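Local structure of SusD homolog (Bacteroides thetaiotaomicron VPI-5482, 3IV0) at residues Leu26-Asn31 / Ile99-Ile104; Ile104-Ile109 / Ala125-Met130; Gly437-Arg442 / Thr452-Gly457; Val139-Asp144 / Tyr429-Val434. The protein probably binds glycans at the bacterial surface as a SusD-family outer-membrane protein, although its own ligand has not been established. All coordinates share one frame; numbering follows the deposited sequence.

Contact 1: Leu26-Asn31 / Ile99-Ile104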
loop_
_atom_site.group_PDB
_atom_site.type_symbol
_atom_site.label_atom_id
_atom_site.label_comp_id
_atom_site.label_asym_id
_atom_site.label_seq_id
_atom_site.Cartn_x
_atom_site.Cartn_y
_atom_site.Cartn_z
ATOM N N LEU A 26 0.511 -16.013 15.334
ATOM C CA LEU A 26 1.125 -15.050 14.408
ATOM C C LEU A 26 0.304 -14.932 13.132
ATOM O O LEU A 26 0.019 -13.819 12.662
ATOM C CB LEU A 26 2.553 -15.448 14.148
ATOM C CG LEU A 26 3.276 -14.630 13.069
ATOM C CD1 LEU A 26 3.375 -13.166 13.526
ATOM C CD2 LEU A 26 4.646 -15.227 12.762
ATOM N N LEU A 27 -0.145 -16.041 12.571
ATOM C CA LEU A 27 -0.875 -15.953 11.353
ATOM C C LEU A 27 -2.227 -15.241 11.535
ATOM O O LEU A 27 -2.727 -14.671 10.587
ATOM C CB LEU A 27 -1.041 -17.334 10.705
ATOM C CG LEU A 27 0.217 -17.857 10.024
ATOM C CD1 LEU A 27 -0.006 -19.332 9.697
ATOM C CD2 LEU A 27 0.532 -17.103 8.756
ATOM N N SER A 28 -2.800 -15.252 12.739
ATOM C CA SER A 28 -4.032 -14.537 12.996
ATOM C C SER A 28 -3.788 -13.014 12.933
ATOM O O SER A 28 -4.724 -12.271 12.696
ATOM C CB SER A 28 -4.633 -14.941 14.357
ATOM O OG SER A 28 -3.992 -14.320 15.454
ATOM N N ILE A 29 -2.543 -12.577 13.162
ATOM C CA ILE A 29 -2.188 -11.144 13.042
ATOM C C ILE A 29 -2.236 -10.781 11.568
ATOM O O ILE A 29 -2.866 -9.784 11.201
ATOM C CB ILE A 29 -0.824 -10.847 13.685
ATOM C CG1 ILE A 29 -0.828 -11.132 15.203
ATOM C CG2 ILE A 29 -0.396 -9.375 13.368
ATOM C CD1 ILE A 29 0.566 -11.195 15.846
ATOM N N TYR A 30 -1.595 -11.556 10.721
ATOM C CA TYR A 30 -1.681 -11.377 9.277
ATOM C C TYR A 30 -3.124 -11.414 8.798
ATOM O O TYR A 30 -3.554 -10.609 7.981
ATOM C CB TYR A 30 -0.883 -12.426 8.556
ATOM C CG TYR A 30 0.608 -12.281 8.591
ATOM C CD1 TYR A 30 1.269 -11.544 7.647
ATOM C CD2 TYR A 30 1.380 -12.921 9.559
ATOM C CE1 TYR A 30 2.634 -11.415 7.618
ATOM C CE2 TYR A 30 2.748 -12.812 9.552
ATOM C CZ TYR A 30 3.392 -12.053 8.596
ATOM O OH TYR A 30 4.752 -11.968 8.572
ATOM N N ASN A 31 -3.924 -12.334 9.349
ATOM C CA ASN A 31 -5.338 -12.394 8.983
ATOM C C ASN A 31 -6.094 -11.121 9.300
ATOM O O ASN A 31 -6.892 -10.660 8.495
ATOM C CB ASN A 31 -5.981 -13.632 9.644
ATOM C CG ASN A 31 -7.382 -13.875 9.179
ATOM O OD1 ASN A 31 -7.591 -14.145 8.005
ATOM N ND2 ASN A 31 -8.359 -13.740 10.078
ATOM N N ILE A 99 -2.747 -5.093 15.956
ATOM C CA ILE A 99 -1.773 -4.454 16.854
ATOM C C ILE A 99 -1.788 -5.094 18.238
ATOM O O ILE A 99 -0.743 -5.412 18.800
ATOM C CB ILE A 99 -1.994 -2.918 16.927
ATOM C CG1 ILE A 99 -1.574 -2.255 15.605
ATOM C CG2 ILE A 99 -1.268 -2.296 18.107
ATOM C CD1 ILE A 99 -2.252 -0.904 15.396
ATOM N N GLN A 100 -2.978 -5.285 18.785
ATOM C CA GLN A 100 -3.084 -5.857 20.122
ATOM C C GLN A 100 -2.617 -7.316 20.140
ATOM O O GLN A 100 -1.994 -7.749 21.112
ATOM C CB GLN A 100 -4.512 -5.724 20.668
ATOM C CG GLN A 100 -4.811 -6.571 21.912
ATOM C CD GLN A 100 -4.059 -6.128 23.169
ATOM O OE1 GLN A 100 -2.964 -6.623 23.482
ATOM N NE2 GLN A 100 -4.665 -5.213 23.915
ATOM N N ASP A 101 -2.905 -8.097 19.103
ATOM C CA ASP A 101 -2.386 -9.458 19.031
ATOM C C ASP A 101 -0.873 -9.485 18.883
ATOM O O ASP A 101 -0.186 -10.342 19.477
ATOM C CB ASP A 101 -3.127 -10.274 17.996
ATOM C CG ASP A 101 -4.554 -10.595 18.446
ATOM O OD1 ASP A 101 -4.863 -10.470 19.665
ATOM O OD2 ASP A 101 -5.378 -10.958 17.600
ATOM N N ALA A 102 -0.295 -8.555 18.120
ATOM C CA ALA A 102 1.157 -8.439 18.076
ATOM C C ALA A 102 1.702 -8.158 19.462
ATOM O O ALA A 102 2.701 -8.741 19.863
ATOM C CB ALA A 102 1.618 -7.334 17.067
ATOM N N ASN A 103 1.082 -7.222 20.163
ATOM C CA ASN A 103 1.513 -6.903 21.523
ATOM C C ASN A 103 1.477 -8.138 22.418
ATOM O O ASN A 103 2.404 -8.372 23.214
ATOM C CB ASN A 103 0.655 -5.780 22.109
ATOM C CG ASN A 103 0.875 -4.423 21.425
ATOM O OD1 ASN A 103 1.886 -4.201 20.767
ATOM N ND2 ASN A 103 -0.051 -3.513 21.626
ATOM N N ILE A 104 0.412 -8.925 22.302
ATOM C CA ILE A 104 0.285 -10.156 23.068
ATOM C C ILE A 104 1.377 -11.136 22.724
ATOM O O ILE A 104 2.037 -11.674 23.606
ATOM C CB ILE A 104 -1.103 -10.781 22.901
ATOM C CG1 ILE A 104 -2.162 -9.914 23.587
ATOM C CG2 ILE A 104 -1.115 -12.241 23.436
ATOM C CD1 ILE A 104 -3.563 -10.175 23.180
HETATM O O HOH W 1 -5.183 -10.485 15.014
HETATM O O HOH W 2 -5.994 -13.889 17.464
#
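I29 reaches from helix 19-39 across to D101 and A102 of helix 93-108, and its longer branch can be followed outward atom by atom. CB points at the partner helix. CG1 stands anti to the carbonyl carbon (chi1 -63°) and passes D101 CB at 3.7 Å, the two side chains sliding past one another in opposite directions. One bond further, CD1 settles against backbone instead of a side-chain tip, 3.6 Å from A102 N; the methyl of A102 is a looser neighbour, with its CB 4.2 Å from I29 CD1. The short axes approach to 9.1 Å and run antiparallel at 163°, a near-aligned pairing of two helices within the helical region that belongs to the TPR clan and is characteristic of SusD-family proteins. The CA atoms of I29 and D101 are the nearest pair across the seam, and A102 offers only a methyl beside it. The outer side is polar and wet. No direct hydrogen bond joins the segments; D101 OD2 instead accepts from two waters. Water 1 lies 2.6 Å from D101 OD2 and also donates to the backbone carbonyl S28 O, while water 2, 3.0 Å from D101 OD2, donates as well to S28 OG. That hydroxyl is itself tied back to F25 O, one turn earlier in its own helix. With two water donors on one oxygen, the carboxylate's charge is probably eased by solvent, and F25 also packs on the D101 side chain.

Contact 2: Ile104-Ile109 / Ala125-Met130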
loop_
_atom_site.group_PDB
_atom_site.type_symbol
_atom_site.label_atom_id
_atom_site.label_comp_id
_atom_site.label_asym_id
_atom_site.label_seq_id
_atom_site.Cartn_x
_atom_site.Cartn_y
_atom_site.Cartn_z
ATOM N N ILE A 104 0.412 -8.925 22.302
ATOM C CA ILE A 104 0.285 -10.156 23.068
ATOM C C ILE A 104 1.377 -11.136 22.724
ATOM O O ILE A 104 2.037 -11.674 23.606
ATOM C CB ILE A 104 -1.103 -10.781 22.901
ATOM C CG1 ILE A 104 -2.162 -9.914 23.587
ATOM C CG2 ILE A 104 -1.115 -12.241 23.436
ATOM C CD1 ILE A 104 -3.563 -10.175 23.180
ATOM N N LEU A 105 1.579 -11.417 21.450
ATOM C CA LEU A 105 2.635 -12.359 21.070
ATOM C C LEU A 105 3.972 -11.905 21.639
ATOM O O LEU A 105 4.754 -12.710 22.179
ATOM C CB LEU A 105 2.700 -12.518 19.535
ATOM C CG LEU A 105 3.756 -13.503 19.013
ATOM C CD1 LEU A 105 3.380 -14.126 17.663
ATOM C CD2 LEU A 105 5.114 -12.861 18.856
ATOM N N LEU A 106 4.281 -10.628 21.525
ATOM C CA LEU A 106 5.585 -10.157 21.972
ATOM C C LEU A 106 5.722 -10.323 23.504
ATOM O O LEU A 106 6.818 -10.608 24.000
ATOM C CB LEU A 106 5.833 -8.711 21.523
ATOM C CG LEU A 106 6.007 -8.582 20.009
ATOM C CD1 LEU A 106 5.829 -7.117 19.592
ATOM C CD2 LEU A 106 7.368 -9.141 19.591
ATOM N N ALA A 107 4.628 -10.161 24.228
ATOM C CA ALA A 107 4.625 -10.276 25.696
ATOM C C ALA A 107 4.645 -11.719 26.166
ATOM O O ALA A 107 5.080 -11.985 27.326
ATOM C CB ALA A 107 3.395 -9.578 26.241
ATOM N N GLU A 108 4.144 -12.662 25.370
ATOM C CA GLU A 108 3.904 -14.026 25.859
ATOM C C GLU A 108 4.772 -15.098 25.228
ATOM O O GLU A 108 4.921 -16.176 25.813
ATOM C CB GLU A 108 2.445 -14.408 25.667
ATOM C CG GLU A 108 1.401 -13.518 26.314
ATOM C CD GLU A 108 1.498 -13.474 27.827
ATOM O OE1 GLU A 108 2.066 -14.414 28.409
ATOM O OE2 GLU A 108 1.049 -12.482 28.420
ATOM N N ILE A 109 5.306 -14.882 24.036
ATOM C CA ILE A 109 5.958 -15.964 23.293
ATOM C C ILE A 109 7.205 -16.565 24.009
ATOM O O ILE A 109 7.529 -17.733 23.788
ATOM C CB ILE A 109 6.318 -15.546 21.817
ATOM C CG1 ILE A 109 6.580 -16.800 20.969
ATOM C CG2 ILE A 109 7.499 -14.544 21.765
ATOM C CD1 ILE A 109 6.564 -16.483 19.457
ATOM N N ALA A 125 10.020 -10.935 15.236
ATOM C CA ALA A 125 10.328 -9.963 14.169
ATOM C C ALA A 125 9.125 -9.733 13.268
ATOM O O ALA A 125 8.813 -8.568 12.913
ATOM C CB ALA A 125 11.492 -10.429 13.354
ATOM N N GLU A 126 8.418 -10.792 12.901
ATOM C CA GLU A 126 7.234 -10.652 12.099
ATOM C C GLU A 126 6.124 -9.899 12.797
ATOM O O GLU A 126 5.438 -9.053 12.183
ATOM C CB GLU A 126 6.717 -12.035 11.674
ATOM C CG GLU A 126 7.594 -12.777 10.732
ATOM C CD GLU A 126 6.945 -14.043 10.271
ATOM O OE1 GLU A 126 5.902 -13.964 9.610
ATOM O OE2 GLU A 126 7.437 -15.145 10.584
ATOM N N ALA A 127 5.958 -10.123 14.092
ATOM C CA ALA A 127 4.952 -9.420 14.850
ATOM C C ALA A 127 5.301 -7.933 14.954
ATOM O O ALA A 127 4.397 -7.084 14.848
ATOM C CB ALA A 127 4.817 -10.043 16.275
ATOM N N ILE A 128 6.569 -7.607 15.176
ATOM C CA ILE A 128 6.978 -6.199 15.195
ATOM C C ILE A 128 6.737 -5.571 13.829
ATOM O O ILE A 128 6.231 -4.436 13.745
ATOM C CB ILE A 128 8.434 -6.074 15.576
ATOM C CG1 ILE A 128 8.604 -6.443 17.048
ATOM C CG2 ILE A 128 8.956 -4.627 15.332
ATOM C CD1 ILE A 128 10.042 -6.839 17.435
ATOM N N PHE A 129 7.067 -6.269 12.754
ATOM C CA PHE A 129 6.791 -5.768 11.427
ATOM C C PHE A 129 5.303 -5.495 11.222
ATOM O O PHE A 129 4.909 -4.407 10.747
ATOM C CB PHE A 129 7.310 -6.710 10.339
ATOM C CG PHE A 129 6.898 -6.292 8.950
ATOM C CD1 PHE A 129 7.553 -5.242 8.308
ATOM C CD2 PHE A 129 5.819 -6.877 8.322
ATOM C CE1 PHE A 129 7.146 -4.821 7.057
ATOM C CE2 PHE A 129 5.406 -6.445 7.062
ATOM C CZ PHE A 129 6.093 -5.424 6.427
HETATM N N MSE A 130 4.447 -6.427 11.576
HETATM C CA MSE A 130 3.052 -6.295 11.330
HETATM C C MSE A 130 2.432 -5.248 12.195
HETATM O O MSE A 130 1.507 -4.555 11.744
HETATM C CB MSE A 130 2.347 -7.656 11.489
HETATM C CG MSE A 130 2.715 -8.595 10.340
HETATM SE SE MSE A 130 2.400 -7.974 8.549
HETATM C CE MSE A 130 0.559 -7.852 8.631
#
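L105 and L106, neighbours near the end of helix 93-108, meet A127 and I128 of helix 117-142 in an antiparallel helical hairpin, the two helices being consecutive in the chain and part of the TPR-clan helical region of this SusD-family protein. The short axes run at 149° to each other and come within 9.7 Å. The small residue sits where the backbones are nearest: L106 and A127 have their CA atoms 7.2 Å apart, and the methyl of A127 points at the partner helix as a low bump. Two leucines close over it. L105 sends CD2 to 3.8 Å from A127 CB, and L106 brings its branch point CG to 4.2 Å from that same methyl, so A127 CB fits the hollow between the two side chains. L105 can lean over A127 because its CG is anti to the backbone N (chi1 -179°), whereas in L106 the CG lies beside the backbone N and the fork is carried on to I128. The L106 and I128 side chains cross at about a right angle. The isoleucine's CB does not aim at the other helix, yet its longer branch turns back toward it, and K124 and R131 border L106 on the same helix. I128 CG1 fits against the leucine fork, 3.8 Å from L106 CD1 and 3.9 Å from L106 CD2.

Contact 3: Gly437-Arg442 / Thr452-Gly457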
loop_
_atom_site.group_PDB
_atom_site.type_symbol
_atom_site.label_atom_id
_atom_site.label_comp_id
_atom_site.label_asym_id
_atom_site.label_seq_id
_atom_site.Cartn_x
_atom_site.Cartn_y
_atom_site.Cartn_z
ATOM N N GLY A 437 3.096 16.282 -0.802
ATOM C CA GLY A 437 2.419 17.579 -0.884
ATOM C C GLY A 437 1.795 17.837 -2.257
ATOM O O GLY A 437 1.215 18.902 -2.512
ATOM N N LYS A 438 1.832 16.883 -3.141
ATOM C CA LYS A 438 1.334 17.095 -4.483
ATOM C C LYS A 438 -0.184 17.019 -4.537
ATOM O O LYS A 438 -0.772 17.385 -5.547
ATOM C CB LYS A 438 1.994 16.139 -5.489
ATOM C CG LYS A 438 3.427 16.550 -5.790
ATOM C CD LYS A 438 4.161 15.542 -6.630
ATOM C CE LYS A 438 5.400 16.135 -7.276
ATOM N NZ LYS A 438 6.546 16.343 -6.378
ATOM N N VAL A 439 -0.822 16.549 -3.461
ATOM C CA VAL A 439 -2.269 16.423 -3.391
ATOM C C VAL A 439 -2.977 17.764 -3.488
ATOM O O VAL A 439 -4.180 17.808 -3.818
ATOM C CB VAL A 439 -2.725 15.629 -2.146
ATOM C CG1 VAL A 439 -2.650 16.444 -0.836
ATOM C CG2 VAL A 439 -4.157 15.033 -2.345
ATOM N N TYR A 440 -2.252 18.851 -3.211
ATOM C CA TYR A 440 -2.856 20.185 -3.324
ATOM C C TYR A 440 -2.247 20.966 -4.476
ATOM O O TYR A 440 -2.399 22.191 -4.530
ATOM C CB TYR A 440 -2.760 20.952 -1.995
ATOM C CG TYR A 440 -1.399 21.025 -1.397
ATOM C CD1 TYR A 440 -0.436 21.893 -1.928
ATOM C CD2 TYR A 440 -1.058 20.260 -0.294
ATOM C CE1 TYR A 440 0.791 21.970 -1.394
ATOM C CE2 TYR A 440 0.195 20.331 0.264
ATOM C CZ TYR A 440 1.114 21.221 -0.293
ATOM O OH TYR A 440 2.385 21.320 0.197
ATOM N N ASN A 441 -1.651 20.277 -5.451
ATOM C CA ASN A 441 -0.998 20.911 -6.587
ATOM C C ASN A 441 -1.608 20.401 -7.883
ATOM O O ASN A 441 -1.452 19.243 -8.243
ATOM C CB ASN A 441 0.510 20.623 -6.522
ATOM C CG ASN A 441 1.310 21.447 -7.496
ATOM O OD1 ASN A 441 0.832 21.794 -8.579
ATOM N ND2 ASN A 441 2.563 21.715 -7.131
ATOM N N ARG A 442 -2.323 21.271 -8.595
ATOM C CA ARG A 442 -2.988 20.872 -9.830
ATOM C C ARG A 442 -2.026 20.440 -10.948
ATOM O O ARG A 442 -2.433 19.772 -11.887
ATOM C CB ARG A 442 -3.906 21.998 -10.328
ATOM C CG ARG A 442 -4.918 21.548 -11.354
ATOM C CD ARG A 442 -5.845 22.695 -11.731
ATOM N NE ARG A 442 -6.557 23.204 -10.560
ATOM C CZ ARG A 442 -7.658 22.659 -10.044
ATOM N NH1 ARG A 442 -8.198 21.583 -10.597
ATOM N NH2 ARG A 442 -8.225 23.199 -8.981
ATOM N N THR A 452 -4.704 24.860 2.185
ATOM C CA THR A 452 -5.249 25.199 3.503
ATOM C C THR A 452 -6.024 23.998 4.060
ATOM O O THR A 452 -5.866 23.650 5.223
ATOM C CB THR A 452 -6.171 26.416 3.461
ATOM O OG1 THR A 452 -5.463 27.533 2.884
ATOM C CG2 THR A 452 -6.596 26.769 4.863
ATOM N N ASN A 453 -6.834 23.373 3.229
ATOM C CA ASN A 453 -7.612 22.210 3.679
ATOM C C ASN A 453 -6.687 21.072 4.052
ATOM O O ASN A 453 -6.854 20.477 5.121
ATOM C CB ASN A 453 -8.628 21.809 2.635
ATOM C CG ASN A 453 -9.811 22.779 2.557
ATOM O OD1 ASN A 453 -10.028 23.588 3.457
ATOM N ND2 ASN A 453 -10.597 22.628 1.535
ATOM N N PHE A 454 -5.668 20.844 3.248
ATOM C CA PHE A 454 -4.627 19.887 3.652
ATOM C C PHE A 454 -4.085 20.208 5.018
ATOM O O PHE A 454 -3.931 19.308 5.885
ATOM C CB PHE A 454 -3.513 19.921 2.628
ATOM C CG PHE A 454 -2.365 19.002 2.925
ATOM C CD1 PHE A 454 -1.302 19.438 3.701
ATOM C CD2 PHE A 454 -2.307 17.746 2.377
ATOM C CE1 PHE A 454 -0.209 18.625 3.928
ATOM C CE2 PHE A 454 -1.209 16.936 2.606
ATOM C CZ PHE A 454 -0.178 17.357 3.384
ATOM N N ASN A 455 -3.745 21.471 5.241
ATOM C CA ASN A 455 -3.111 21.886 6.483
ATOM C C ASN A 455 -3.981 21.668 7.712
ATOM O O ASN A 455 -3.457 21.542 8.814
ATOM C CB ASN A 455 -2.709 23.374 6.395
ATOM C CG ASN A 455 -1.563 23.632 5.446
ATOM O OD1 ASN A 455 -0.775 22.736 5.145
ATOM N ND2 ASN A 455 -1.418 24.894 5.026
ATOM N N VAL A 456 -5.292 21.652 7.543
ATOM C CA VAL A 456 -6.213 21.403 8.643
ATOM C C VAL A 456 -6.745 19.953 8.610
ATOM O O VAL A 456 -7.728 19.645 9.287
ATOM C CB VAL A 456 -7.377 22.445 8.719
ATOM C CG1 VAL A 456 -6.816 23.844 8.994
ATOM C CG2 VAL A 456 -8.239 22.480 7.489
ATOM N N GLY A 457 -6.085 19.063 7.894
ATOM C CA GLY A 457 -6.391 17.647 8.026
ATOM C C GLY A 457 -7.362 17.086 7.019
ATOM O O GLY A 457 -7.870 15.958 7.197
#
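Y440 and F454 are brought together by contrasting first torsions: the tyrosine CG stands between its own backbone N and carbonyl carbon (chi1 52°), the crowded position, while the phenylalanine CG is anti to the backbone N (chi1 179°) and extends straight off helix 451-455. The outcome is a T-shaped, edge-to-face pair in which the tyrosine supplies the edge and the phenylalanine the face. Ring centroids lie 5.1 Å apart with planes at 69°, and this pair fastens the turn after helix 429-436 to the next helix in the SusD-family part of the chain. Y440 CD2 descends to 3.7 Å from F454 CG, and Y440 CE2 stands above the centre of the phenylalanine ring, so the approach is over the face instead of at the rim. V439 joins in from the preceding position, CG1 reaching F454 CD2 at an oblique approach. F454 is buried, and outside the segments it also meets W459, V434, Q218 and F219.

A glycine with positive phi follows each of the two helices. G437 comes just after helix 429-436, and its carbonyl oxygen lies over the centre of the Y440 ring, 3.1 Å above the plane. G457 is the C-prime residue of a Schellman motif ending helix 451-455: A458 N bonds to N453 O, and G457 N lies 3.0 Å from F454 O.

Contact 4: Val139-Asp144 / Tyr429-Val434. With EDO (1,2-ethanediol), chain D.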
loop_
_atom_site.group_PDB
_atom_site.type_symbol
_atom_site.label_atom_id
_atom_site.label_comp_id
_atom_site.label_asym_id
_atom_site.label_seq_id
_atom_site.Cartn_x
_atom_site.Cartn_y
_atom_site.Cartn_z
ATOM N N VAL A 139 -1.962 5.563 10.449
ATOM C CA VAL A 139 -1.477 6.949 10.404
ATOM C C VAL A 139 -1.775 7.538 9.034
ATOM O O VAL A 139 -2.260 8.694 8.909
ATOM C CB VAL A 139 0.020 7.036 10.707
ATOM C CG1 VAL A 139 0.564 8.413 10.297
ATOM C CG2 VAL A 139 0.247 6.796 12.221
ATOM N N ARG A 140 -1.474 6.813 7.967
ATOM C CA ARG A 140 -1.726 7.340 6.637
ATOM C C ARG A 140 -3.191 7.667 6.432
ATOM O O ARG A 140 -3.525 8.613 5.680
ATOM C CB ARG A 140 -1.306 6.374 5.530
ATOM C CG ARG A 140 0.149 6.081 5.378
ATOM C CD ARG A 140 0.416 5.444 4.038
ATOM N NE ARG A 140 -0.345 4.211 3.865
ATOM C CZ ARG A 140 -0.193 3.401 2.817
ATOM N NH1 ARG A 140 0.778 3.604 1.923
ATOM N NH2 ARG A 140 -0.968 2.349 2.678
ATOM N N ALA A 141 -4.098 6.881 6.997
ATOM C CA ALA A 141 -5.515 7.118 6.826
ATOM C C ALA A 141 -6.082 8.145 7.770
ATOM O O ALA A 141 -6.935 8.952 7.385
ATOM C CB ALA A 141 -6.318 5.781 6.965
ATOM N N PHE A 142 -5.624 8.152 9.016
ATOM C CA PHE A 142 -6.309 8.894 10.058
ATOM C C PHE A 142 -5.500 10.015 10.680
ATOM O O PHE A 142 -6.076 10.836 11.425
ATOM C CB PHE A 142 -6.810 7.949 11.169
ATOM C CG PHE A 142 -7.843 6.948 10.701
ATOM C CD1 PHE A 142 -9.150 7.343 10.462
ATOM C CD2 PHE A 142 -7.507 5.616 10.524
ATOM C CE1 PHE A 142 -10.075 6.433 10.022
ATOM C CE2 PHE A 142 -8.444 4.718 10.072
ATOM C CZ PHE A 142 -9.724 5.124 9.843
ATOM N N GLY A 143 -4.192 10.055 10.446
ATOM C CA GLY A 143 -3.385 11.070 11.141
ATOM C C GLY A 143 -2.897 10.564 12.477
ATOM O O GLY A 143 -2.416 9.440 12.607
ATOM N N ASP A 144 -3.046 11.395 13.503
ATOM C CA ASP A 144 -2.748 10.981 14.856
ATOM C C ASP A 144 -3.591 9.752 15.245
ATOM O O ASP A 144 -4.770 9.671 14.917
ATOM C CB ASP A 144 -3.050 12.116 15.844
ATOM C CG ASP A 144 -2.235 13.364 15.616
ATOM O OD1 ASP A 144 -1.286 13.427 14.841
ATOM O OD2 ASP A 144 -2.532 14.359 16.323
ATOM N N TYR A 429 -1.211 5.739 -5.146
ATOM C CA TYR A 429 -1.473 7.023 -5.749
ATOM C C TYR A 429 -1.772 8.115 -4.746
ATOM O O TYR A 429 -1.075 9.142 -4.683
ATOM C CB TYR A 429 -2.621 6.870 -6.740
ATOM C CG TYR A 429 -3.188 8.187 -7.221
ATOM C CD1 TYR A 429 -2.501 8.973 -8.146
ATOM C CD2 TYR A 429 -4.427 8.609 -6.774
ATOM C CE1 TYR A 429 -3.067 10.209 -8.578
ATOM C CE2 TYR A 429 -4.982 9.825 -7.175
ATOM C CZ TYR A 429 -4.326 10.582 -8.098
ATOM O OH TYR A 429 -4.948 11.787 -8.460
ATOM N N TYR A 430 -2.828 7.920 -3.959
ATOM C CA TYR A 430 -3.254 8.982 -3.083
ATOM C C TYR A 430 -2.208 9.270 -2.018
ATOM O O TYR A 430 -1.944 10.415 -1.670
ATOM C CB TYR A 430 -4.612 8.662 -2.445
ATOM C CG TYR A 430 -5.013 9.693 -1.448
ATOM C CD1 TYR A 430 -5.519 10.921 -1.838
ATOM C CD2 TYR A 430 -4.854 9.465 -0.114
ATOM C CE1 TYR A 430 -5.882 11.868 -0.896
ATOM C CE2 TYR A 430 -5.205 10.380 0.824
ATOM C CZ TYR A 430 -5.716 11.604 0.440
ATOM O OH TYR A 430 -6.088 12.563 1.356
ATOM N N TYR A 431 -1.646 8.196 -1.483
ATOM C CA TYR A 431 -0.706 8.318 -0.396
ATOM C C TYR A 431 0.590 8.989 -0.868
ATOM O O TYR A 431 1.155 9.821 -0.143
ATOM C CB TYR A 431 -0.472 6.928 0.173
ATOM C CG TYR A 431 -1.669 6.370 0.900
ATOM C CD1 TYR A 431 -2.252 7.061 1.956
ATOM C CD2 TYR A 431 -2.169 5.122 0.595
ATOM C CE1 TYR A 431 -3.343 6.540 2.646
ATOM C CE2 TYR A 431 -3.251 4.576 1.298
ATOM C CZ TYR A 431 -3.786 5.275 2.342
ATOM O OH TYR A 431 -4.822 4.734 3.113
ATOM N N ASP A 432 1.011 8.712 -2.100
ATOM C CA ASP A 432 2.165 9.423 -2.685
ATOM C C ASP A 432 1.852 10.909 -2.811
ATOM O O ASP A 432 2.706 11.758 -2.559
ATOM C CB ASP A 432 2.499 8.839 -4.048
ATOM C CG ASP A 432 3.280 7.543 -3.972
ATOM O OD1 ASP A 432 3.757 7.147 -2.884
ATOM O OD2 ASP A 432 3.550 7.000 -5.069
ATOM N N LEU A 433 0.635 11.228 -3.240
ATOM C CA LEU A 433 0.278 12.624 -3.324
ATOM C C LEU A 433 0.334 13.305 -1.985
ATOM O O LEU A 433 0.746 14.483 -1.887
ATOM C CB LEU A 433 -1.111 12.789 -3.933
ATOM C CG LEU A 433 -1.275 12.467 -5.410
ATOM C CD1 LEU A 433 -2.757 12.582 -5.753
ATOM C CD2 LEU A 433 -0.488 13.432 -6.277
ATOM N N VAL A 434 -0.136 12.645 -0.929
ATOM C CA VAL A 434 -0.122 13.284 0.376
ATOM C C VAL A 434 1.310 13.505 0.892
ATOM O O VAL A 434 1.648 14.606 1.331
ATOM C CB VAL A 434 -0.952 12.475 1.402
ATOM C CG1 VAL A 434 -0.743 12.969 2.838
ATOM C CG2 VAL A 434 -2.451 12.495 1.017
HETATM C C1 EDO D . -3.200 14.785 12.156
HETATM O O1 EDO D . -4.235 13.996 12.797
HETATM C C2 EDO D . -3.654 15.315 10.814
HETATM O O2 EDO D . -4.703 16.256 10.895
HETATM O O HOH W 3 -2.951 3.317 4.817
#
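R140 and Y431 make a stack that carries nearly all of this buried contact. The guanidinium lies flat on the phenol ring, the two planes only 10° apart. R140 CZ is 3.7 Å from the ring centroid, over the ring face, which qualifies as cation-pi; its nearest ring atom, Y431 CD2, is 3.4 Å away. A bend at chi3 (-58°) folds the arginine over so that its end lies nearly parallel to the ring. The aliphatic part takes part too: R140 CD makes a CH-pi contact over the same ring, and R140 CB comes to 3.5 Å from Y431 CE1.

Hydrogen bonding is indirect. Water 3, in the plane of the guanidinium at its edge, accepts from R140 NE at 2.9 Å and is linked weakly to Y431 OH, whose principal partner is S47 OG. Together these contacts should fix the rotation of both flat groups. F137 adds a second cation-pi contact to R140, so the guanidinium charge probably interacts with two aromatic rings.

At the far end of the segment, D144 N donates an almost straight bond (170°) to O1 of a 1,2-ethanediol, 2.9 Å away. It is probably a crystallisation additive and does not by itself mark a glycan site.

The stack joins the C-terminal end of helix 117-142 to helix 429-436, far apart in sequence. W215 of helix 202-219 touches both R140 and Y431, and helix 43-50 covers them through L44 and F43, with the short strand 145-146 following directly after D144.

The four contacts form two touching pairs. Contacts 1 and 2, with centres about 7 Å apart, share I104 and helix 93-108; Y30 OH of contact 1 lies 2.5 Å from E126 OE1 of contact 2, a probable hydrogen bond between helices 19-39 and 117-142. Contacts 3 and 4, about 11 Å between centres, join where V439 N lies 3.0 Å from L433 O, probably a hydrogen bond, and where V439 CG2 packs on Y430. Helix 117-142 spans the two groups, serving contact 2 midway and contact 4 at its end, about 25 Å between centres. The centres of contacts 2 and 3 are about 36 Å apart. The ethanediol belongs to contact 4; no glycan site is defined here.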